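Local coordinates for holo-[acyl-carrier-protein] synthase (PDB 5XUK) that is a small alpha/beta protein of the 4'-phosphopantetheinyl transferase superfamily, assembled from three chains with coenzyme A bound, at residues V34-K37 with S42-G45; P30-L35 with A48-C53; V59-G62 with S66-D69. All blocks are in the same frame, centred on the assembly; numbering follows the deposited sequence.

Contact 1. Residues V34-K37 with S42-G45. With COA (coenzyme A), chain B.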
loop_
_atom_site.group_PDB
_atom_site.type_symbol
_atom_site.label_atom_id
_atom_site.label_comp_id
_atom_site.label_asym_id
_atom_site.label_seq_id
_atom_site.Cartn_x
_atom_site.Cartn_y
_atom_site.Cartn_z
ATOM N N VAL A 34 -4.912 -22.776 9.629
ATOM C CA VAL A 34 -3.840 -23.192 10.507
ATOM C C VAL A 34 -2.861 -22.021 10.616
ATOM O O VAL A 34 -2.536 -21.603 11.715
ATOM C CB VAL A 34 -3.185 -24.507 10.046
ATOM C CG1 VAL A 34 -1.909 -24.782 10.836
ATOM C CG2 VAL A 34 -4.176 -25.654 10.216
ATOM N N LEU A 35 -2.490 -21.441 9.477
ATOM C CA LEU A 35 -1.582 -20.276 9.435
ATOM C C LEU A 35 -1.951 -19.089 10.342
ATOM O O LEU A 35 -1.061 -18.491 10.934
ATOM C CB LEU A 35 -1.407 -19.796 7.997
ATOM C CG LEU A 35 -0.739 -20.839 7.100
ATOM C CD1 LEU A 35 -0.610 -20.311 5.670
ATOM C CD2 LEU A 35 0.611 -21.280 7.687
ATOM N N CYS A 36 -3.235 -18.779 10.490
ATOM C CA CYS A 36 -3.668 -17.608 11.277
ATOM C C CYS A 36 -3.816 -17.848 12.753
ATOM O O CYS A 36 -3.994 -16.883 13.526
ATOM C CB CYS A 36 -4.996 -17.046 10.739
ATOM S SG CYS A 36 -4.891 -16.628 8.983
ATOM N N LYS A 37 -3.821 -19.125 13.151
ATOM C CA LYS A 37 -3.708 -19.522 14.562
ATOM C C LYS A 37 -4.739 -18.905 15.480
ATOM O O LYS A 37 -4.414 -18.549 16.617
ATOM C CB LYS A 37 -2.322 -19.157 15.100
ATOM C CG LYS A 37 -1.162 -19.683 14.271
ATOM C CD LYS A 37 0.173 -19.292 14.895
ATOM C CE LYS A 37 1.352 -19.797 14.073
ATOM N NZ LYS A 37 2.625 -19.812 14.857
ATOM N N SER A 42 -4.129 -11.677 12.060
ATOM C CA SER A 42 -3.728 -12.536 10.943
ATOM C C SER A 42 -4.898 -12.909 10.023
ATOM O O SER A 42 -4.717 -13.113 8.822
ATOM C CB SER A 42 -3.113 -13.841 11.470
ATOM O OG SER A 42 -2.039 -13.598 12.369
ATOM N N ILE A 43 -6.078 -13.054 10.592
ATOM C CA ILE A 43 -7.261 -13.360 9.801
ATOM C C ILE A 43 -7.630 -12.106 8.970
ATOM O O ILE A 43 -7.709 -12.164 7.751
ATOM C CB ILE A 43 -8.420 -13.833 10.703
ATOM C CG1 ILE A 43 -8.074 -15.190 11.333
ATOM C CG2 ILE A 43 -9.713 -13.965 9.905
ATOM C CD1 ILE A 43 -8.983 -15.581 12.478
ATOM N N ALA A 44 -7.790 -10.975 9.633
ATOM C CA ALA A 44 -7.905 -9.681 8.931
ATOM C C ALA A 44 -6.908 -9.568 7.777
ATOM O O ALA A 44 -7.297 -9.221 6.677
ATOM C CB ALA A 44 -7.740 -8.539 9.908
ATOM N N GLY A 45 -5.657 -9.969 8.005
ATOM C CA GLY A 45 -4.607 -9.895 7.000
ATOM C C GLY A 45 -4.780 -10.761 5.779
ATOM O O GLY A 45 -4.544 -10.304 4.652
HETATM N N1A COA B . 9.055 -11.614 4.211
HETATM C C2A COA B . 7.912 -10.994 3.847
HETATM N N3A COA B . 6.893 -10.788 4.700
HETATM C C4A COA B . 6.968 -11.220 5.970
HETATM C C5A COA B . 8.181 -11.906 6.431
HETATM C C6A COA B . 9.267 -12.086 5.451
HETATM N N6A COA B . 10.430 -12.704 5.787
HETATM N N7A COA B . 7.977 -12.220 7.721
HETATM C C8A COA B . 6.746 -11.769 8.083
HETATM N N9A COA B . 6.146 -11.180 7.014
HETATM C C1B COA B . 4.798 -10.603 6.991
HETATM C C2B COA B . 3.785 -11.650 7.466
HETATM O O2B COA B . 2.702 -11.811 6.550
HETATM C C3B COA B . 3.250 -11.119 8.775
HETATM O O3B COA B . 1.848 -11.304 8.950
HETATM P P3B COA B . 1.202 -12.726 9.397
HETATM O O7A COA B . 2.246 -13.352 10.301
HETATM O O8A COA B . -0.034 -12.348 10.171
HETATM O O9A COA B . 0.980 -13.403 8.057
HETATM C C4B COA B . 3.560 -9.648 8.664
HETATM O O4B COA B . 4.755 -9.513 7.900
HETATM C C5B COA B . 3.702 -8.990 10.015
HETATM O O5B COA B . 3.062 -7.748 9.828
HETATM P P1A COA B . 3.568 -6.424 10.521
HETATM O O1A COA B . 2.931 -6.516 11.892
HETATM O O2A COA B . 3.355 -5.213 9.645
HETATM O O3A COA B . 5.135 -6.670 10.493
HETATM P P2A COA B . 6.089 -5.901 11.523
HETATM O O4A COA B . 6.321 -4.477 11.035
HETATM O O5A COA B . 5.532 -6.133 12.916
HETATM O O6A COA B . 7.427 -6.797 11.334
HETATM C CBP COA B . 9.162 -8.086 10.170
HETATM C CCP COA B . 7.701 -7.628 10.189
HETATM C CDP COA B . 9.244 -9.581 9.905
HETATM C CEP COA B . 9.902 -7.361 9.054
HETATM C CAP COA B . 9.779 -7.791 11.551
HETATM O OAP COA B . 9.428 -8.836 12.463
HETATM C C9P COA B . 11.271 -7.655 11.552
HETATM O O9P COA B . 11.976 -8.440 10.937
HETATM N N8P COA B . 11.745 -6.643 12.283
#
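C36 directs its CB toward the first turn of helix 40-56, at S42 and I43. That CB does most of the touching: it rests against both residues, 3.6 Å from CG1 of I43 and 3.8 Å from CB of S42. The sulfur is turned beside its own backbone N (chi1 -56°), which swings it off the S42 side chain toward that residue's carbonyl group, with C36 SG lying 3.5 Å from S42 O. I43 offers the CG1 branch to C36, and its CB projects across the contact rather than into it. S42 also points its CB at C36, but its hydroxyl goes to the ligand: S42 OG is 3.2 Å from O8A of the 3'-phosphate of coenzyme A of chain B. This phosphate lies alongside the first turn of helix 40-56. S42 belongs to the coenzyme A pocket, as does F46 one turn further on, against which C36 and L35 also rest, so the contact backs directly onto the ligand site. Just beyond C36, K37 leaves the helix with positive phi (55°), and its N makes a weak bond back to V34 O. The contact joins the end of helix 30-36 to the start of helix 40-56 across a short turn, and I43 also packs on I12 of helix 9-15 and on L24 and F27 of helix 21-27.

Contact 2. Residues P30-L35 with A48-C53. With COA (coenzyme A), chain C.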
loop_
_atom_site.group_PDB
_atom_site.type_symbol
_atom_site.label_atom_id
_atom_site.label_comp_id
_atom_site.label_asym_id
_atom_site.label_seq_id
_atom_site.Cartn_x
_atom_site.Cartn_y
_atom_site.Cartn_z
ATOM N N PRO A 30 -8.753 -24.749 5.270
ATOM C CA PRO A 30 -8.194 -25.307 6.516
ATOM C C PRO A 30 -6.718 -25.005 6.774
ATOM O O PRO A 30 -6.373 -24.643 7.890
ATOM C CB PRO A 30 -8.409 -26.816 6.338
ATOM C CG PRO A 30 -9.705 -26.881 5.604
ATOM C CD PRO A 30 -9.620 -25.745 4.598
ATOM N N SER A 31 -5.875 -25.142 5.757
ATOM C CA SER A 31 -4.468 -24.885 5.894
ATOM C C SER A 31 -4.220 -23.397 6.183
ATOM O O SER A 31 -3.350 -23.068 6.989
ATOM C CB SER A 31 -3.704 -25.345 4.641
ATOM O OG SER A 31 -4.092 -24.629 3.484
ATOM N N GLU A 32 -5.016 -22.516 5.568
ATOM C CA GLU A 32 -4.916 -21.071 5.810
ATOM C C GLU A 32 -5.418 -20.743 7.200
ATOM O O GLU A 32 -4.911 -19.818 7.864
ATOM C CB GLU A 32 -5.672 -20.290 4.741
ATOM C CG GLU A 32 -5.017 -20.460 3.385
ATOM C CD GLU A 32 -5.887 -20.006 2.224
ATOM O OE1 GLU A 32 -7.027 -19.613 2.460
ATOM O OE2 GLU A 32 -5.419 -20.048 1.064
ATOM N N ILE A 33 -6.395 -21.514 7.657
ATOM C CA ILE A 33 -6.865 -21.404 9.055
ATOM C C ILE A 33 -5.752 -21.831 10.035
ATOM O O ILE A 33 -5.646 -21.302 11.143
ATOM C CB ILE A 33 -8.143 -22.247 9.295
ATOM C CG1 ILE A 33 -9.314 -21.661 8.479
ATOM C CG2 ILE A 33 -8.523 -22.258 10.758
ATOM C CD1 ILE A 33 -10.649 -22.365 8.669
ATOM N N VAL A 34 -4.912 -22.776 9.629
ATOM C CA VAL A 34 -3.840 -23.192 10.507
ATOM C C VAL A 34 -2.861 -22.021 10.616
ATOM O O VAL A 34 -2.536 -21.603 11.715
ATOM C CB VAL A 34 -3.185 -24.507 10.046
ATOM C CG1 VAL A 34 -1.909 -24.782 10.836
ATOM C CG2 VAL A 34 -4.176 -25.654 10.216
ATOM N N LEU A 35 -2.490 -21.441 9.477
ATOM C CA LEU A 35 -1.582 -20.276 9.435
ATOM C C LEU A 35 -1.951 -19.089 10.342
ATOM O O LEU A 35 -1.061 -18.491 10.934
ATOM C CB LEU A 35 -1.407 -19.796 7.997
ATOM C CG LEU A 35 -0.739 -20.839 7.100
ATOM C CD1 LEU A 35 -0.610 -20.311 5.670
ATOM C CD2 LEU A 35 0.611 -21.280 7.687
ATOM N N ALA A 48 -7.542 -9.326 3.822
ATOM C CA ALA A 48 -7.121 -8.133 3.103
ATOM C C ALA A 48 -6.322 -8.554 1.874
ATOM O O ALA A 48 -6.480 -7.990 0.779
ATOM C CB ALA A 48 -6.312 -7.218 4.022
ATOM N N LEU A 49 -5.511 -9.591 2.033
ATOM C CA LEU A 49 -4.686 -10.074 0.927
ATOM C C LEU A 49 -5.508 -10.695 -0.188
ATOM O O LEU A 49 -5.119 -10.635 -1.350
ATOM C CB LEU A 49 -3.663 -11.092 1.450
ATOM C CG LEU A 49 -2.751 -11.777 0.440
ATOM C CD1 LEU A 49 -1.972 -10.721 -0.300
ATOM C CD2 LEU A 49 -1.807 -12.744 1.144
ATOM N N LYS A 50 -6.621 -11.336 0.163
ATOM C CA LYS A 50 -7.459 -11.962 -0.850
ATOM C C LYS A 50 -8.248 -10.883 -1.591
ATOM O O LYS A 50 -8.346 -10.887 -2.806
ATOM C CB LYS A 50 -8.386 -12.991 -0.207
ATOM C CG LYS A 50 -7.642 -14.223 0.297
ATOM C CD LYS A 50 -8.536 -15.465 0.335
ATOM C CE LYS A 50 -7.783 -16.685 0.881
ATOM N NZ LYS A 50 -8.407 -17.998 0.516
ATOM N N GLU A 51 -8.814 -9.952 -0.855
ATOM C CA GLU A 51 -9.402 -8.777 -1.487
ATOM C C GLU A 51 -8.414 -8.084 -2.428
ATOM O O GLU A 51 -8.750 -7.810 -3.571
ATOM C CB GLU A 51 -9.891 -7.809 -0.433
ATOM C CG GLU A 51 -11.060 -8.317 0.389
ATOM C CD GLU A 51 -12.352 -8.440 -0.411
ATOM O OE1 GLU A 51 -13.431 -8.470 0.220
ATOM O OE2 GLU A 51 -12.292 -8.495 -1.658
ATOM N N ALA A 52 -7.177 -7.874 -1.968
ATOM C CA ALA A 52 -6.170 -7.132 -2.733
ATOM C C ALA A 52 -5.813 -7.859 -4.013
ATOM O O ALA A 52 -5.507 -7.233 -5.040
ATOM C CB ALA A 52 -4.920 -6.918 -1.887
ATOM N N CYS A 53 -5.799 -9.188 -3.929
ATOM C CA CYS A 53 -5.559 -10.049 -5.084
ATOM C C CYS A 53 -6.673 -9.938 -6.128
ATOM O O CYS A 53 -6.404 -10.001 -7.335
ATOM C CB CYS A 53 -5.479 -11.514 -4.653
ATOM S SG CYS A 53 -4.862 -12.577 -5.976
HETATM N N1A COA C . -11.164 -4.297 -9.567
HETATM C C2A COA C . -10.331 -3.451 -8.923
HETATM N N3A COA C . -10.753 -2.594 -7.977
HETATM C C4A COA C . -12.052 -2.533 -7.642
HETATM C C5A COA C . -13.014 -3.423 -8.305
HETATM C C6A COA C . -12.485 -4.349 -9.322
HETATM N N6A COA C . -13.296 -5.215 -9.984
HETATM N N7A COA C . -14.219 -3.145 -7.780
HETATM C C8A COA C . -14.064 -2.170 -6.844
HETATM N N9A COA C . -12.756 -1.804 -6.782
HETATM C C1B COA C . -12.193 -0.757 -5.922
HETATM C C2B COA C . -12.946 0.557 -6.156
HETATM O O2B COA C . -12.063 1.643 -6.440
HETATM C C3B COA C . -13.671 0.836 -4.861
HETATM O O3B COA C . -13.655 2.204 -4.467
HETATM P P3B COA C . -14.645 3.315 -5.123
HETATM O O7A COA C . -15.915 2.551 -5.444
HETATM O O8A COA C . -14.872 4.312 -4.017
HETATM O O9A COA C . -13.830 3.795 -6.311
HETATM C C4B COA C . -12.876 0.015 -3.877
HETATM O O4B COA C . -12.385 -1.132 -4.566
HETATM C C5B COA C . -13.695 -0.385 -2.673
HETATM O O5B COA C . -12.781 -0.236 -1.610
HETATM P P1A COA C . -12.771 -1.203 -0.363
HETATM O O1A COA C . -13.850 -0.604 0.515
HETATM O O2A COA C . -11.375 -1.427 0.166
HETATM O O3A COA C . -13.161 -2.573 -1.062
HETATM P P2A COA C . -13.802 -3.762 -0.204
HETATM O O4A COA C . -12.702 -4.485 0.561
HETATM O O5A COA C . -14.986 -3.188 0.553
HETATM O O6A COA C . -14.349 -4.678 -1.424
HETATM C CBP COA C . -14.356 -5.802 -3.606
HETATM C CCP COA C . -13.869 -4.608 -2.780
HETATM C CDP COA C . -14.920 -5.329 -4.938
HETATM C CEP COA C . -13.183 -6.731 -3.887
HETATM C CAP COA C . -15.472 -6.512 -2.817
HETATM O OAP COA C . -16.711 -5.824 -3.020
HETATM C C9P COA C . -15.676 -7.951 -3.181
HETATM O O9P COA C . -15.694 -8.310 -4.349
HETATM N N8P COA C . -15.854 -8.775 -2.146
HETATM O O HOH W 1 -7.861 -21.148 -0.280
#
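E32 and K50 reach toward each other from facing helices whose nearest CA atoms, those of these two residues, are 11.6 Å apart. Both chains are extended beyond CG, and the gap is closed by a salt bridge, K50 NZ to E32 OE1 at 2.9 Å. The ammonium meets that oxygen on its syn side, 17° out of the carboxylate plane. OE1 also accepts from S29 N, just before helix 30-36, while OE2 is taken by I72 N of strand 70-74 and by water 1, which donates to it over 3.0 Å. This two-helix arrangement belongs to the alpha/beta fold of the family: helix 40-56 lies on the antiparallel sheet through A48, L49 and A52, which touch strand 107-114, and helix 30-36 flanks strand 70-74. K50 NZ also bonds the carbonyl oxygens of F27, I70 and F67, with water 1 only a weak acceptor at 3.3 Å, so its three protons must be shared among these acceptors and E32 OE1. The carboxylate probably stabilises the buried ammonium. One residue further on, the bent side chain of E51 accepts a weak bond at OE1 from N8P of coenzyme A of chain C, 3.4 Å away.

Contact 3. Residues V59-G62 with S66-D69; sequences VGIG and SFLD. With COA (coenzyme A), chain C.
I61 spreads both of its branches over a single face of the F67 ring. CG2 stands above the middle of the ring, 4.0 Å from the centroid and 11° off the normal, a CH-pi contact, while CG1 of I61 lies over the same face nearer its rim, 3.7 Å from F67 CE1. CD1 of I61 is folded back rather than extended (chi2 -66°) and lies 3.9 Å from CD1 of F67, close to that residue's backbone N. The two side chains cross at about a right angle, and E51 of helix 40-56 packs against both. F67 in addition meets the ring of F47. The 66-69 turn is held by its own bonds: S66 N donates to D69 OD2 at 2.6 Å, nearly straight at 161°, reaching the oxygen on its anti side, and S66 OG accepts from L68 N at 3.3 Å, which makes an ST turn. D69 N closes back on S66 O at 3.1 Å. These bonds fix the backbone from which the F67 ring projects. On the other segment, I61 N gives a bent hydrogen bond of 2.7 Å to O9P of coenzyme A of chain C, and G60, with positive phi, passes alongside the same ligand. The loop after helix 40-56 thus supplies one wall of a coenzyme A site shared between subunits, to which S42, S102 and H103 of the third subunit also contribute.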
loop_
_atom_site.group_PDB
_atom_site.type_symbol
_atom_site.label_atom_id
_atom_site.label_comp_id
_atom_site.label_asym_id
_atom_site.label_seq_id
_atom_site.Cartn_x
_atom_site.Cartn_y
_atom_site.Cartn_z
ATOM N N VAL A 59 -11.135 -8.015 -11.107
ATOM C CA VAL A 59 -12.450 -8.654 -11.065
ATOM C C VAL A 59 -13.188 -8.516 -9.711
ATOM O O VAL A 59 -14.419 -8.615 -9.655
ATOM C CB VAL A 59 -12.351 -10.131 -11.489
ATOM C CG1 VAL A 59 -11.496 -10.930 -10.507
ATOM C CG2 VAL A 59 -13.740 -10.727 -11.603
ATOM N N GLY A 60 -12.458 -8.277 -8.621
ATOM C CA GLY A 60 -13.056 -8.357 -7.277
ATOM C C GLY A 60 -13.446 -9.796 -6.924
ATOM O O GLY A 60 -13.166 -10.737 -7.678
ATOM N N ILE A 61 -14.068 -9.984 -5.767
ATOM C CA ILE A 61 -14.524 -11.307 -5.380
ATOM C C ILE A 61 -15.953 -11.433 -5.859
ATOM O O ILE A 61 -16.860 -10.866 -5.261
ATOM C CB ILE A 61 -14.467 -11.533 -3.861
ATOM C CG1 ILE A 61 -13.022 -11.423 -3.352
ATOM C CG2 ILE A 61 -15.069 -12.888 -3.510
ATOM C CD1 ILE A 61 -12.098 -12.506 -3.851
ATOM N N GLY A 62 -16.138 -12.153 -6.958
ATOM C CA GLY A 62 -17.467 -12.408 -7.507
ATOM C C GLY A 62 -17.567 -13.847 -7.960
ATOM O O GLY A 62 -17.159 -14.751 -7.232
ATOM N N SER A 66 -13.386 -16.657 -6.586
ATOM C CA SER A 66 -13.822 -16.883 -5.227
ATOM C C SER A 66 -12.654 -16.633 -4.283
ATOM O O SER A 66 -11.504 -16.730 -4.674
ATOM C CB SER A 66 -14.283 -18.337 -5.055
ATOM O OG SER A 66 -14.776 -18.541 -3.739
ATOM N N PHE A 67 -12.976 -16.321 -3.041
ATOM C CA PHE A 67 -12.024 -16.355 -1.959
ATOM C C PHE A 67 -11.235 -17.663 -1.967
ATOM O O PHE A 67 -10.017 -17.648 -1.846
ATOM C CB PHE A 67 -12.755 -16.229 -0.620
ATOM C CG PHE A 67 -13.166 -14.827 -0.259
ATOM C CD1 PHE A 67 -12.222 -13.788 -0.222
ATOM C CD2 PHE A 67 -14.472 -14.545 0.115
ATOM C CE1 PHE A 67 -12.590 -12.510 0.144
ATOM C CE2 PHE A 67 -14.845 -13.257 0.479
ATOM C CZ PHE A 67 -13.902 -12.243 0.493
ATOM N N LEU A 68 -11.914 -18.795 -2.146
ATOM C CA LEU A 68 -11.225 -20.096 -2.072
ATOM C C LEU A 68 -10.432 -20.435 -3.329
ATOM O O LEU A 68 -9.660 -21.400 -3.333
ATOM C CB LEU A 68 -12.195 -21.215 -1.735
ATOM C CG LEU A 68 -12.800 -21.107 -0.330
ATOM C CD1 LEU A 68 -13.907 -22.145 -0.164
ATOM C CD2 LEU A 68 -11.728 -21.275 0.741
ATOM N N ASP A 69 -10.573 -19.639 -4.386
ATOM C CA ASP A 69 -9.672 -19.785 -5.543
ATOM C C ASP A 69 -8.270 -19.230 -5.250
ATOM O O ASP A 69 -7.328 -19.479 -6.018
ATOM C CB ASP A 69 -10.239 -19.088 -6.775
ATOM C CG ASP A 69 -11.540 -19.712 -7.259
ATOM O OD1 ASP A 69 -11.579 -20.954 -7.386
ATOM O OD2 ASP A 69 -12.511 -18.956 -7.515
HETATM N N1A COA C . -11.164 -4.297 -9.567
HETATM C C2A COA C . -10.331 -3.451 -8.923
HETATM N N3A COA C . -10.753 -2.594 -7.977
HETATM C C4A COA C . -12.052 -2.533 -7.642
HETATM C C5A COA C . -13.014 -3.423 -8.305
HETATM C C6A COA C . -12.485 -4.349 -9.322
HETATM N N6A COA C . -13.296 -5.215 -9.984
HETATM N N7A COA C . -14.219 -3.145 -7.780
HETATM C C8A COA C . -14.064 -2.170 -6.844
HETATM N N9A COA C . -12.756 -1.804 -6.782
HETATM C C1B COA C . -12.193 -0.757 -5.922
HETATM C C2B COA C . -12.946 0.557 -6.156
HETATM O O2B COA C . -12.063 1.643 -6.440
HETATM C C3B COA C . -13.671 0.836 -4.861
HETATM O O3B COA C . -13.655 2.204 -4.467
HETATM P P3B COA C . -14.645 3.315 -5.123
HETATM O O7A COA C . -15.915 2.551 -5.444
HETATM O O8A COA C . -14.872 4.312 -4.017
HETATM O O9A COA C . -13.830 3.795 -6.311
HETATM C C4B COA C . -12.876 0.015 -3.877
HETATM O O4B COA C . -12.385 -1.132 -4.566
HETATM C C5B COA C . -13.695 -0.385 -2.673
HETATM O O5B COA C . -12.781 -0.236 -1.610
HETATM P P1A COA C . -12.771 -1.203 -0.363
HETATM O O1A COA C . -13.850 -0.604 0.515
HETATM O O2A COA C . -11.375 -1.427 0.166
HETATM O O3A COA C . -13.161 -2.573 -1.062
HETATM P P2A COA C . -13.802 -3.762 -0.204
HETATM O O4A COA C . -12.702 -4.485 0.561
HETATM O O5A COA C . -14.986 -3.188 0.553
HETATM O O6A COA C . -14.349 -4.678 -1.424
HETATM C CBP COA C . -14.356 -5.802 -3.606
HETATM C CCP COA C . -13.869 -4.608 -2.780
HETATM C CDP COA C . -14.920 -5.329 -4.938
HETATM C CEP COA C . -13.183 -6.731 -3.887
HETATM C CAP COA C . -15.472 -6.512 -2.817
HETATM O OAP COA C . -16.711 -5.824 -3.020
HETATM C C9P COA C . -15.676 -7.951 -3.181
HETATM O O9P COA C . -15.694 -8.310 -4.349
HETATM N N8P COA C . -15.854 -8.775 -2.146
#

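How the contacts relate
Contacts 1 and 2 both join helix 30-36 to helix 40-56, sharing V34 and L35, with centres about 7 Å apart. Contact 3 follows later, in the loop between helix 40-56 and strand 70-74; its centre is about 12 Å from that of contact 2 and about 18 Å from that of contact 1, on the opposite side of the chain's centre from the latter. Contacts 2 and 3 touch each other through neighbouring residues of helix 40-56. That helix thus runs from one coenzyme A, at contact 1, toward another at contacts 2 and 3, so this chain contributes to two coenzyme A sites, and the other two chains probably do likewise.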